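Local coordinates for protein aerobactin synthase IucA (Klebsiella pneumoniae subsp. pneumoniae, PDB 5JM7) that probably catalyses the ATP-dependent joining of citrate to a hydroxamate-bearing lysine derivative during assembly of the siderophore aerobactin, at residues A[203-208]-A[273-278]; A[190-195]-A[328-333]; A[538-543]-A[564-569]; A[22-27]-A[59-64]. All blocks are in the same frame, centred on the assembly; numbering follows the deposited sequence.

Contact 1 of 4, residues A[203-208]-A[273-278]; sequences TRFAAE and SRDMIK. With SO4 (sulfate ion), chain B.
Asp275 OD2 is gripped by two arginines of helix 198-209: Arg204 places NH2 3.1 Å from Asp275 OD2, and Arg201 adds a second salt bridge through its NE. The Arg204 bond lies in the plane of its own guanidinium but arrives from above the carboxylate plane. A bend at chi3 (67°) turns this guanidinium beneath Arg274, whose CB sits 4.3 Å above the plane, over its centre. Glu208, one helical turn on, holds Arg274 at two points. The backbone N of Arg274 donates to Glu208 OE1 at 2.9 Å and 166°, while Arg274 NH1 forms a salt bridge with Glu208 OE2, so the carboxylate is fixed in rotation. Deeper down the contact turns apolar: Phe205 CZ lies 3.6 Å from Ile277 CD1, and Asp275 CB meets the edge of the same ring. Beyond it, the extended Lys278 reaches a sulfate, probably from the crystallisation liquor, NZ to O2 3.2 Å, which Ser264, Ser267 and Arg349 also bind, perhaps marking where a nucleotide phosphate would sit. Thr203 and Ala207 pack on their counterparts in the second subunit. Helix 198-209 packs across strand 275-279 of the curled antiparallel sheet, with an apolar centre and salt bridges on its outer side.

Contact 2 of 4, residues A[190-195]-A[328-333]; sequences AGESLH and DGWAGL
Glu192 and Trp330 face each other as a hydrogen-bonded pair of an antiparallel beta ladder, in which strand 189-193 pairs, within this chain's sheet, with strand 329-334 alone, at the margin of a curled antiparallel sheet. Packing is tightest around the indole. Trp330 CG takes the position flanked by both backbone neighbours (chi1 62°), and from there the ring folds back flat over the neighbouring strand. Gly191 CA comes to rest 3.6 Å from the centroid of the Trp330 six-membered ring, only 2° off the normal, a CH-pi contact. The same indole is held in its own plane by a hydrogen bond from NE1 to Glu192 OE1, 3.0 Å long, which meets the oxygen on its anti side. The carboxylate stands nearly perpendicular to the indole, and its other oxygen, OE2, is taken by Arg305, so the acid bridges the ring and helix 294-306. Val297 of that helix also packs on Trp330.

After one last backbone bond, Leu194 N to Asp328 O at 3.0 Å, the contact loosens into a more solvent-accessible end. Leu194 still lies against the other strand, with CD1 3.9 Å from Asp328 CB, and it also touches Met301 and Ala304 of helix 294-306. The exposed His195 contributes little more than a ring edge turned toward Asp328. That aspartate has its firm partner elsewhere, OD1 being salt-bridged to Arg201, while its OD2 lies near the plane of the imidazole, 3.7 Å from His195 CD2.

Contact 3 of 4, residues A[538-543]-A[564-569]; sequences YWNVKG and YFDFAN
Trp539 CB starts beside the opposite strand, 3.9 Å from Phe567 O, the carbonyl that also accepts the backbone N of Trp539 at 2.8 Å. With CG beside its own backbone N (chi1 -64°), the indole leans along the ribbon, with Phe567 and Asn569 on the same side of its plane. On the benzo side CE3 touches Phe567 CD2 at 3.8 Å; the two side chains run alongside each other with their ring planes 25° apart, but they are slid so far that they hardly overlap. Over one face lies Asn569, its CB above the five-membered ring. The amide follows, tilted against the indole, with CG 3.4 Å from Trp539 CZ2, and the far corner of the ring, CH2, comes nearest Asn569 OD1, which accepts from Leu571 N. The NE1 group hydrogen-bonds to Tyr532 O, while the nearby ND2 of Asn569 has its own acceptors in Val533 O and Asn536 O, so two donors can lie close together.

Strands 538-542 and 564-568 form a two-stranded antiparallel ribbon, twisted and closed by a long connection that contains helix 545-549. Trp539, Val541, Phe565 and Phe567 share one face; on this side Trp539 and Val541 pack against helix 475-500. Val541 lays CG2 over the ring of Phe565, 3.6 Å from its centroid, while Gly543 CA comes up to the edge of that ring.

The opposite face is more exposed. Tyr564 CE1 runs past Lys542 CB at 3.6 Å, Asn540 CB meets Asp566 OD1 at 3.4 Å, and Tyr538 CE1 rests 3.8 Å from Ala568 CB.

Contact 4 of 4, residues A[22-27]-A[59-64]; sequences SLVRET and PTQHHR
Arg25 spends its charged end on a main-chain oxygen: NH2 donates to Thr60 O at 2.9 Å, with the carbonyl pointing almost straight at the nitrogen (C=O...N 164°). The acceptor lies near the guanidinium plane. The side chain leaves the helix with CG opposite the backbone N (chi1 166°) and bends at chi3, which carries the guanidinium across to the loop; Phe151 meets it there in a cation-pi contact. The loop is tightly folded at this point. Gln61 takes up a left-handed backbone conformation and His62 centres an inverse gamma turn, while His62 ND1 donates to Thr60 OG1 at 2.9 Å, an oxygen that is also hydrogen-bonded to Glu506.

Beside the polar link, the aliphatic part of Gln61 packs on the base of the Arg25 side chain, its CG 3.9 Å from Arg25 CB. Val24 points CG1 at the edge of the His63 imidazole, 3.9 Å from NE2. Gln61 CA sits over one face of that ring, toward its rim, and its ND1 accepts a hydrogen bond from Ser58 N.

The helix itself is ending here. Leu23 O accepts both Glu26 N and Thr27 OG1, from opposite faces of its carbonyl plane. The contact thus joins the C-terminal turn of helix 14-25 to the loop between strands 49-54 and 64-72, setting the N-terminal helix against a connection of the five-stranded antiparallel sheet.

How the contacts relate
The four contacts fall into two neighbourhoods. Contacts 1 and 2 lie with centres 12 Å apart on one curled sheet; contact 1 is nested within the chain loop closed by contact 2, and Arg201 pairs with aspartates of both, joining sites whose nearest atoms stay about 5 Å apart. Contacts 3 and 4, also 12 Å apart between centres, touch directly: Phe565 CZ packs 3.7 Å from Arg25 CD, and Glu26 OE2 receives the backbone N-H groups of Asn544 and Phe545, just after strand 538-542. The centre of contact 1, from which the Lys278 side chain reaches the sulfate, is about 42 Å from those of contacts 3 and 4, across the chain's centre.

Contact 1 of 4, residues A[203-208]-A[273-278]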
loop_
_atom_site.group_PDB
_atom_site.type_symbol
_atom_site.label_atom_id
_atom_site.label_comp_id
_atom_site.label_asym_id
_atom_site.label_seq_id
_atom_site.Cartn_x
_atom_site.Cartn_y
_atom_site.Cartn_z
ATOM N N THR A 203 16.145 -12.997 20.831
ATOM C CA THR A 203 15.129 -13.827 20.189
ATOM C C THR A 203 14.160 -12.988 19.362
ATOM O O THR A 203 13.880 -13.326 18.206
ATOM C CB THR A 203 14.365 -14.639 21.237
ATOM O OG1 THR A 203 15.243 -15.599 21.835
ATOM C CG2 THR A 203 13.169 -15.342 20.608
ATOM N N ARG A 204 13.630 -11.882 19.931
ATOM C CA ARG A 204 12.695 -11.066 19.151
ATOM C C ARG A 204 13.392 -10.414 17.969
ATOM O O ARG A 204 12.831 -10.345 16.869
ATOM C CB ARG A 204 12.037 -9.988 19.998
ATOM C CG ARG A 204 10.923 -9.268 19.243
ATOM C CD ARG A 204 10.352 -8.054 19.983
ATOM N NE ARG A 204 11.349 -6.988 20.093
ATOM C CZ ARG A 204 11.159 -5.850 20.744
ATOM N NH1 ARG A 204 10.015 -5.632 21.354
ATOM N NH2 ARG A 204 12.112 -4.935 20.793
ATOM N N PHE A 205 14.626 -9.952 18.172
ATOM C CA PHE A 205 15.373 -9.330 17.082
ATOM C C PHE A 205 15.593 -10.327 15.938
ATOM O O PHE A 205 15.303 -10.028 14.775
ATOM C CB PHE A 205 16.701 -8.786 17.627
ATOM C CG PHE A 205 17.466 -7.925 16.650
ATOM C CD1 PHE A 205 17.124 -6.587 16.477
ATOM C CD2 PHE A 205 18.531 -8.447 15.917
ATOM C CE1 PHE A 205 17.831 -5.779 15.581
ATOM C CE2 PHE A 205 19.223 -7.657 15.008
ATOM C CZ PHE A 205 18.884 -6.314 14.850
ATOM N N ALA A 206 16.048 -11.540 16.259
ATOM C CA ALA A 206 16.329 -12.531 15.221
ATOM C C ALA A 206 15.046 -13.017 14.539
ATOM O O ALA A 206 15.020 -13.199 13.315
ATOM C CB ALA A 206 17.100 -13.703 15.824
ATOM N N ALA A 207 13.964 -13.205 15.306
ATOM C CA ALA A 207 12.694 -13.610 14.708
ATOM C C ALA A 207 12.193 -12.589 13.690
ATOM O O ALA A 207 11.746 -12.963 12.598
ATOM C CB ALA A 207 11.648 -13.837 15.797
ATOM N N GLU A 208 12.287 -11.293 14.007
ATOM C CA GLU A 208 11.815 -10.270 13.078
ATOM C C GLU A 208 12.716 -10.147 11.855
ATOM O O GLU A 208 12.223 -9.953 10.742
ATOM C CB GLU A 208 11.709 -8.919 13.777
ATOM C CG GLU A 208 10.617 -8.821 14.804
ATOM C CD GLU A 208 10.566 -7.461 15.508
ATOM O OE1 GLU A 208 11.478 -6.605 15.320
ATOM O OE2 GLU A 208 9.606 -7.267 16.280
ATOM N N SER A 273 11.806 -3.766 11.373
ATOM C CA SER A 273 12.299 -4.156 12.687
ATOM C C SER A 273 11.798 -3.187 13.767
ATOM O O SER A 273 11.812 -1.960 13.579
ATOM C CB SER A 273 13.826 -4.201 12.685
ATOM O OG SER A 273 14.300 -4.612 13.954
ATOM N N ARG A 274 11.351 -3.735 14.903
ATOM C CA ARG A 274 11.006 -2.871 16.028
ATOM C C ARG A 274 12.232 -2.203 16.650
ATOM O O ARG A 274 12.084 -1.258 17.436
ATOM C CB ARG A 274 10.237 -3.657 17.098
ATOM C CG ARG A 274 8.809 -3.971 16.710
ATOM C CD ARG A 274 8.051 -4.695 17.825
ATOM N NE ARG A 274 6.652 -4.926 17.462
ATOM C CZ ARG A 274 6.241 -5.923 16.680
ATOM N NH1 ARG A 274 7.127 -6.780 16.180
ATOM N NH2 ARG A 274 4.949 -6.075 16.392
ATOM N N ASP A 275 13.435 -2.645 16.289
ATOM C CA ASP A 275 14.662 -2.076 16.812
ATOM C C ASP A 275 15.555 -1.606 15.675
ATOM O O ASP A 275 15.665 -2.276 14.634
ATOM C CB ASP A 275 15.385 -3.106 17.670
ATOM C CG ASP A 275 14.770 -3.245 19.052
ATOM O OD1 ASP A 275 14.155 -2.248 19.544
ATOM O OD2 ASP A 275 14.888 -4.339 19.636
ATOM N N MET A 276 16.160 -0.439 15.866
ATOM C CA MET A 276 17.321 -0.042 15.092
ATOM C C MET A 276 18.528 -0.616 15.802
ATOM O O MET A 276 18.412 -1.145 16.906
ATOM C CB MET A 276 17.391 1.477 14.952
ATOM C CG MET A 276 16.187 2.027 14.225
ATOM S SD MET A 276 16.171 3.802 13.935
ATOM C CE MET A 276 17.431 3.835 12.677
ATOM N N ILE A 277 19.690 -0.571 15.164
ATOM C CA ILE A 277 20.865 -1.211 15.751
ATOM C C ILE A 277 22.084 -0.341 15.485
ATOM O O ILE A 277 22.188 0.302 14.434
ATOM C CB ILE A 277 21.044 -2.656 15.222
ATOM C CG1 ILE A 277 22.153 -3.398 15.985
ATOM C CG2 ILE A 277 21.301 -2.661 13.724
ATOM C CD1 ILE A 277 22.074 -4.906 15.834
ATOM N N LYS A 278 22.984 -0.274 16.463
ATOM C CA LYS A 278 24.141 0.608 16.400
ATOM C C LYS A 278 25.362 -0.210 16.771
ATOM O O LYS A 278 25.461 -0.691 17.901
ATOM C CB LYS A 278 23.971 1.802 17.343
ATOM C CG LYS A 278 25.138 2.784 17.398
ATOM C CD LYS A 278 24.768 3.947 18.322
ATOM C CE LYS A 278 25.900 4.975 18.464
ATOM N NZ LYS A 278 25.494 6.090 19.395
HETATM S S SO4 B . 24.091 7.706 16.054
HETATM O O1 SO4 B . 24.415 9.108 16.019
HETATM O O2 SO4 B . 23.511 7.375 17.306
HETATM O O3 SO4 B . 23.123 7.442 15.033
HETATM O O4 SO4 B . 25.279 6.924 15.840
#

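Contact 2 of 4, residues A[190-195]-A[328-333]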
loop_
_atom_site.group_PDB
_atom_site.type_symbol
_atom_site.label_atom_id
_atom_site.label_comp_id
_atom_site.label_asym_id
_atom_site.label_seq_id
_atom_site.Cartn_x
_atom_site.Cartn_y
_atom_site.Cartn_z
ATOM N N ALA A 190 27.367 -11.172 26.659
ATOM C CA ALA A 190 27.071 -10.221 27.710
ATOM C C ALA A 190 26.134 -9.167 27.148
ATOM O O ALA A 190 26.108 -8.918 25.937
ATOM C CB ALA A 190 28.343 -9.535 28.252
ATOM N N GLY A 191 25.378 -8.535 28.032
ATOM C CA GLY A 191 24.482 -7.487 27.601
ATOM C C GLY A 191 23.292 -7.379 28.530
ATOM O O GLY A 191 23.242 -8.005 29.591
ATOM N N GLU A 192 22.396 -6.470 28.188
ATOM C CA GLU A 192 21.225 -6.166 28.976
ATOM C C GLU A 192 20.086 -5.716 28.118
ATOM O O GLU A 192 20.255 -5.332 26.991
ATOM C CB GLU A 192 21.457 -4.961 29.872
ATOM C CG GLU A 192 22.570 -4.991 30.879
ATOM C CD GLU A 192 22.586 -3.738 31.722
ATOM O OE1 GLU A 192 23.399 -2.862 31.429
ATOM O OE2 GLU A 192 21.777 -3.617 32.648
ATOM N N SER A 193 18.912 -5.739 28.698
ATOM C CA SER A 193 17.736 -5.245 28.008
ATOM C C SER A 193 16.640 -4.914 29.008
ATOM O O SER A 193 16.523 -5.559 30.056
ATOM C CB SER A 193 17.205 -6.280 27.016
ATOM O OG SER A 193 15.920 -5.881 26.568
ATOM N N LEU A 194 15.812 -3.936 28.648
ATOM C CA LEU A 194 14.633 -3.583 29.430
ATOM C C LEU A 194 13.391 -4.232 28.830
ATOM O O LEU A 194 13.347 -4.526 27.632
ATOM C CB LEU A 194 14.430 -2.060 29.508
ATOM C CG LEU A 194 15.531 -1.299 30.258
ATOM C CD1 LEU A 194 15.184 0.201 30.354
ATOM C CD2 LEU A 194 15.754 -1.878 31.638
ATOM N N HIS A 195 12.345 -4.396 29.627
ATOM C CA HIS A 195 11.032 -4.932 29.204
ATOM C C HIS A 195 11.125 -6.404 28.885
ATOM O O HIS A 195 10.521 -7.220 29.525
ATOM C CB HIS A 195 10.437 -4.062 28.121
ATOM C CG HIS A 195 10.540 -2.607 28.429
ATOM N ND1 HIS A 195 9.760 -1.987 29.371
ATOM C CD2 HIS A 195 11.367 -1.660 27.947
ATOM C CE1 HIS A 195 10.088 -0.717 29.443
ATOM N NE2 HIS A 195 11.066 -0.496 28.594
ATOM N N ASP A 328 17.610 0.941 24.976
ATOM C CA ASP A 328 17.328 0.167 26.177
ATOM C C ASP A 328 17.778 -1.291 26.066
ATOM O O ASP A 328 17.238 -2.161 26.760
ATOM C CB ASP A 328 15.840 0.256 26.509
ATOM C CG ASP A 328 14.945 -0.305 25.403
ATOM O OD1 ASP A 328 15.438 -0.934 24.422
ATOM O OD2 ASP A 328 13.725 -0.112 25.520
ATOM N N GLY A 329 18.759 -1.577 25.217
ATOM C CA GLY A 329 19.363 -2.892 25.210
ATOM C C GLY A 329 20.692 -2.840 24.501
ATOM O O GLY A 329 20.918 -1.981 23.644
ATOM N N TRP A 330 21.584 -3.765 24.864
ATOM C CA TRP A 330 22.883 -3.870 24.208
ATOM C C TRP A 330 23.404 -5.278 24.425
ATOM O O TRP A 330 22.904 -6.004 25.282
ATOM C CB TRP A 330 23.881 -2.853 24.771
ATOM C CG TRP A 330 24.178 -3.050 26.219
ATOM C CD1 TRP A 330 23.444 -2.592 27.286
ATOM C CD2 TRP A 330 25.308 -3.727 26.770
ATOM N NE1 TRP A 330 24.043 -2.963 28.469
ATOM C CE2 TRP A 330 25.192 -3.653 28.182
ATOM C CE3 TRP A 330 26.404 -4.399 26.208
ATOM C CZ2 TRP A 330 26.131 -4.229 29.044
ATOM C CZ3 TRP A 330 27.335 -4.979 27.061
ATOM C CH2 TRP A 330 27.195 -4.881 28.472
ATOM N N ALA A 331 24.428 -5.650 23.662
ATOM C CA ALA A 331 25.035 -6.966 23.839
ATOM C C ALA A 331 26.453 -6.936 23.294
ATOM O O ALA A 331 26.824 -6.037 22.528
ATOM C CB ALA A 331 24.224 -8.079 23.143
ATOM N N GLY A 332 27.233 -7.956 23.677
ATOM C CA GLY A 332 28.598 -8.108 23.203
ATOM C C GLY A 332 29.162 -9.495 23.454
ATOM O O GLY A 332 28.639 -10.284 24.247
ATOM N N LEU A 333 30.264 -9.777 22.763
ATOM C CA LEU A 333 30.939 -11.065 22.858
ATOM C C LEU A 333 32.044 -11.043 23.915
ATOM O O LEU A 333 32.898 -10.140 23.920
ATOM C CB LEU A 333 31.536 -11.435 21.512
ATOM C CG LEU A 333 30.547 -11.685 20.385
ATOM C CD1 LEU A 333 31.324 -11.953 19.086
ATOM C CD2 LEU A 333 29.614 -12.852 20.752
#

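Contact 3 of 4, residues A[538-543]-A[564-569]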
loop_
_atom_site.group_PDB
_atom_site.type_symbol
_atom_site.label_atom_id
_atom_site.label_comp_id
_atom_site.label_asym_id
_atom_site.label_seq_id
_atom_site.Cartn_x
_atom_site.Cartn_y
_atom_site.Cartn_z
ATOM N N TYR A 538 28.682 37.180 23.808
ATOM C CA TYR A 538 29.559 36.220 23.154
ATOM C C TYR A 538 29.425 34.834 23.775
ATOM O O TYR A 538 29.312 34.687 25.000
ATOM C CB TYR A 538 31.021 36.683 23.190
ATOM C CG TYR A 538 31.326 37.879 22.301
ATOM C CD1 TYR A 538 31.642 37.689 20.953
ATOM C CD2 TYR A 538 31.335 39.190 22.804
ATOM C CE1 TYR A 538 31.938 38.759 20.120
ATOM C CE2 TYR A 538 31.623 40.266 21.975
ATOM C CZ TYR A 538 31.928 40.041 20.632
ATOM O OH TYR A 538 32.220 41.080 19.772
ATOM N N TRP A 539 29.442 33.817 22.908
ATOM C CA TRP A 539 29.376 32.410 23.302
ATOM C C TRP A 539 30.733 31.787 23.016
ATOM O O TRP A 539 31.117 31.638 21.850
ATOM C CB TRP A 539 28.290 31.680 22.527
ATOM C CG TRP A 539 26.921 32.177 22.789
ATOM C CD1 TRP A 539 26.523 33.029 23.785
ATOM C CD2 TRP A 539 25.785 31.980 21.953
ATOM N NE1 TRP A 539 25.180 33.309 23.663
ATOM C CE2 TRP A 539 24.702 32.679 22.544
ATOM C CE3 TRP A 539 25.559 31.244 20.788
ATOM C CZ2 TRP A 539 23.419 32.666 22.004
ATOM C CZ3 TRP A 539 24.287 31.233 20.249
ATOM C CH2 TRP A 539 23.229 31.944 20.854
ATOM N N ASN A 540 31.473 31.448 24.065
ATOM C CA ASN A 540 32.739 30.759 23.876
ATOM C C ASN A 540 32.426 29.301 23.550
ATOM O O ASN A 540 31.818 28.589 24.360
ATOM C CB ASN A 540 33.623 30.888 25.118
ATOM C CG ASN A 540 35.027 30.334 24.904
ATOM O OD1 ASN A 540 35.256 29.515 24.049
ATOM N ND2 ASN A 540 35.968 30.812 25.673
ATOM N N VAL A 541 32.828 28.863 22.356
ATOM C CA VAL A 541 32.480 27.545 21.846
ATOM C C VAL A 541 33.739 26.848 21.359
ATOM O O VAL A 541 34.718 27.493 20.973
ATOM C CB VAL A 541 31.441 27.646 20.718
ATOM C CG1 VAL A 541 30.146 28.240 21.267
ATOM C CG2 VAL A 541 31.977 28.486 19.594
ATOM N N LYS A 542 33.708 25.516 21.372
ATOM C CA LYS A 542 34.844 24.718 20.915
ATOM C C LYS A 542 34.757 24.554 19.399
ATOM O O LYS A 542 33.752 24.061 18.882
ATOM C CB LYS A 542 34.870 23.368 21.637
ATOM C CG LYS A 542 36.127 22.546 21.367
ATOM C CD LYS A 542 36.165 21.292 22.230
ATOM C CE LYS A 542 37.433 20.472 21.969
ATOM N NZ LYS A 542 37.522 19.261 22.849
ATOM N N GLY A 543 35.794 25.002 18.682
ATOM C CA GLY A 543 35.776 25.011 17.233
ATOM C C GLY A 543 36.214 23.683 16.623
ATOM O O GLY A 543 36.551 22.725 17.313
ATOM N N TYR A 564 39.444 27.177 20.789
ATOM C CA TYR A 564 38.225 27.848 21.219
ATOM C C TYR A 564 38.127 29.220 20.597
ATOM O O TYR A 564 39.121 29.840 20.298
ATOM C CB TYR A 564 38.177 27.994 22.721
ATOM C CG TYR A 564 38.039 26.695 23.435
ATOM C CD1 TYR A 564 36.807 26.157 23.692
ATOM C CD2 TYR A 564 39.146 26.011 23.857
ATOM C CE1 TYR A 564 36.681 24.965 24.348
ATOM C CE2 TYR A 564 39.028 24.819 24.512
ATOM C CZ TYR A 564 37.793 24.305 24.752
ATOM O OH TYR A 564 37.688 23.124 25.407
ATOM N N PHE A 565 36.913 29.686 20.383
ATOM C CA PHE A 565 36.704 30.999 19.798
ATOM C C PHE A 565 35.408 31.571 20.351
ATOM O O PHE A 565 34.575 30.854 20.916
ATOM C CB PHE A 565 36.682 30.976 18.268
ATOM C CG PHE A 565 35.476 30.294 17.674
ATOM C CD1 PHE A 565 35.458 28.913 17.479
ATOM C CD2 PHE A 565 34.356 31.023 17.305
ATOM C CE1 PHE A 565 34.351 28.295 16.937
ATOM C CE2 PHE A 565 33.241 30.393 16.751
ATOM C CZ PHE A 565 33.246 29.035 16.568
ATOM N N ASP A 566 35.264 32.883 20.213
ATOM C CA ASP A 566 34.113 33.602 20.739
ATOM C C ASP A 566 33.139 33.863 19.606
ATOM O O ASP A 566 33.509 34.446 18.584
ATOM C CB ASP A 566 34.560 34.890 21.418
ATOM C CG ASP A 566 35.123 34.625 22.778
ATOM O OD1 ASP A 566 34.690 33.635 23.395
ATOM O OD2 ASP A 566 36.038 35.349 23.213
ATOM N N PHE A 567 31.915 33.376 19.771
ATOM C CA PHE A 567 30.873 33.502 18.766
ATOM C C PHE A 567 29.984 34.672 19.163
ATOM O O PHE A 567 29.435 34.690 20.272
ATOM C CB PHE A 567 30.065 32.210 18.659
ATOM C CG PHE A 567 29.012 32.230 17.581
ATOM C CD1 PHE A 567 29.352 31.965 16.251
ATOM C CD2 PHE A 567 27.676 32.488 17.894
ATOM C CE1 PHE A 567 28.387 31.969 15.255
ATOM C CE2 PHE A 567 26.710 32.499 16.905
ATOM C CZ PHE A 567 27.069 32.238 15.582
ATOM N N ALA A 568 29.873 35.655 18.274
ATOM C CA ALA A 568 29.057 36.830 18.540
ATOM C C ALA A 568 27.578 36.438 18.531
ATOM O O ALA A 568 27.071 35.925 17.525
ATOM C CB ALA A 568 29.342 37.916 17.503
ATOM N N ASN A 569 26.889 36.692 19.642
ATOM C CA ASN A 569 25.487 36.313 19.788
ATOM C C ASN A 569 24.592 37.160 18.894
ATOM O O ASN A 569 24.418 38.351 19.177
ATOM C CB ASN A 569 25.052 36.473 21.234
ATOM C CG ASN A 569 23.636 35.985 21.472
ATOM O OD1 ASN A 569 22.905 35.689 20.534
ATOM N ND2 ASN A 569 23.217 35.973 22.735
#

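Contact 4 of 4, residues A[22-27]-A[59-64]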
loop_
_atom_site.group_PDB
_atom_site.type_symbol
_atom_site.label_atom_id
_atom_site.label_comp_id
_atom_site.label_asym_id
_atom_site.label_seq_id
_atom_site.Cartn_x
_atom_site.Cartn_y
_atom_site.Cartn_z
ATOM N N SER A 22 34.442 27.141 7.701
ATOM C CA SER A 22 35.056 26.775 8.972
ATOM C C SER A 22 36.224 27.705 9.304
ATOM O O SER A 22 36.348 28.194 10.436
ATOM C CB SER A 22 35.506 25.317 8.889
ATOM O OG SER A 22 36.162 24.884 10.055
ATOM N N LEU A 23 37.090 27.966 8.316
ATOM C CA LEU A 23 38.204 28.885 8.514
ATOM C C LEU A 23 37.706 30.291 8.871
ATOM O O LEU A 23 38.158 30.886 9.854
ATOM C CB LEU A 23 39.065 28.912 7.254
ATOM C CG LEU A 23 40.222 29.914 7.236
ATOM C CD1 LEU A 23 41.175 29.599 8.362
ATOM C CD2 LEU A 23 40.944 29.869 5.898
ATOM N N VAL A 24 36.745 30.816 8.095
ATOM C CA VAL A 24 36.251 32.179 8.297
ATOM C C VAL A 24 35.582 32.328 9.655
ATOM O O VAL A 24 35.722 33.363 10.318
ATOM C CB VAL A 24 35.302 32.580 7.156
ATOM C CG1 VAL A 24 34.630 33.900 7.478
ATOM C CG2 VAL A 24 36.095 32.731 5.882
ATOM N N ARG A 25 34.842 31.307 10.089
ATOM C CA ARG A 25 34.191 31.365 11.390
ATOM C C ARG A 25 35.184 31.401 12.556
ATOM O O ARG A 25 34.887 32.002 13.595
ATOM C CB ARG A 25 33.236 30.189 11.547
ATOM C CG ARG A 25 32.805 30.016 12.986
ATOM C CD ARG A 25 31.850 28.899 13.177
ATOM N NE ARG A 25 30.538 29.269 12.677
ATOM C CZ ARG A 25 29.497 28.451 12.721
ATOM N NH1 ARG A 25 29.648 27.236 13.251
ATOM N NH2 ARG A 25 28.324 28.845 12.243
ATOM N N GLU A 26 36.366 30.788 12.421
ATOM C CA GLU A 26 37.289 30.696 13.552
ATOM C C GLU A 26 38.494 31.624 13.440
ATOM O O GLU A 26 39.459 31.456 14.194
ATOM C CB GLU A 26 37.777 29.262 13.726
ATOM C CG GLU A 26 36.662 28.264 13.921
ATOM C CD GLU A 26 37.176 26.875 14.252
ATOM O OE1 GLU A 26 38.397 26.711 14.446
ATOM O OE2 GLU A 26 36.353 25.930 14.247
ATOM N N THR A 27 38.482 32.582 12.513
ATOM C CA THR A 27 39.580 33.529 12.367
ATOM C C THR A 27 39.017 34.933 12.192
ATOM O O THR A 27 37.896 35.118 11.713
ATOM C CB THR A 27 40.496 33.190 11.180
ATOM O OG1 THR A 27 39.740 33.196 9.958
ATOM C CG2 THR A 27 41.153 31.828 11.383
ATOM N N PRO A 59 25.399 36.054 8.001
ATOM C CA PRO A 59 25.789 36.538 9.339
ATOM C C PRO A 59 26.223 35.426 10.269
ATOM O O PRO A 59 26.787 35.723 11.332
ATOM C CB PRO A 59 24.515 37.205 9.871
ATOM C CG PRO A 59 23.672 37.452 8.656
ATOM C CD PRO A 59 23.997 36.352 7.688
ATOM N N THR A 60 25.943 34.170 9.937
ATOM C CA THR A 60 26.373 33.034 10.742
ATOM C C THR A 60 27.450 32.204 10.043
ATOM O O THR A 60 27.754 31.098 10.493
ATOM C CB THR A 60 25.173 32.163 11.107
ATOM O OG1 THR A 60 24.428 31.855 9.919
ATOM C CG2 THR A 60 24.268 32.904 12.122
ATOM N N GLN A 61 28.065 32.737 8.984
ATOM C CA GLN A 61 29.167 32.110 8.249
ATOM C C GLN A 61 28.734 30.923 7.382
ATOM O O GLN A 61 29.580 30.119 6.966
ATOM C CB GLN A 61 30.317 31.691 9.182
ATOM C CG GLN A 61 31.050 32.902 9.734
ATOM C CD GLN A 61 30.481 33.442 11.030
ATOM O OE1 GLN A 61 29.788 32.765 11.782
ATOM N NE2 GLN A 61 30.712 34.707 11.244
ATOM N N HIS A 62 27.445 30.796 7.068
ATOM C CA HIS A 62 27.026 29.829 6.058
ATOM C C HIS A 62 27.188 30.406 4.656
ATOM O O HIS A 62 26.232 30.430 3.881
ATOM C CB HIS A 62 25.577 29.408 6.279
ATOM C CG HIS A 62 25.355 28.684 7.573
ATOM N ND1 HIS A 62 25.222 29.339 8.781
ATOM C CD2 HIS A 62 25.235 27.360 7.847
ATOM C CE1 HIS A 62 25.027 28.452 9.742
ATOM N NE2 HIS A 62 25.032 27.244 9.203
ATOM N N HIS A 63 28.389 30.896 4.329
ATOM C CA HIS A 63 28.621 31.580 3.063
ATOM C C HIS A 63 28.567 30.578 1.906
ATOM O O HIS A 63 28.852 29.388 2.074
ATOM C CB HIS A 63 29.994 32.278 3.039
ATOM C CG HIS A 63 30.263 33.178 4.208
ATOM N ND1 HIS A 63 29.480 34.276 4.511
ATOM C CD2 HIS A 63 31.280 33.188 5.105
ATOM C CE1 HIS A 63 29.974 34.888 5.574
ATOM N NE2 HIS A 63 31.070 34.252 5.947
ATOM N N ARG A 64 28.196 31.075 0.725
ATOM C CA ARG A 64 28.368 30.354 -0.529
ATOM C C ARG A 64 29.215 31.240 -1.440
ATOM O O ARG A 64 28.843 32.395 -1.713
ATOM C CB ARG A 64 27.024 30.017 -1.186
#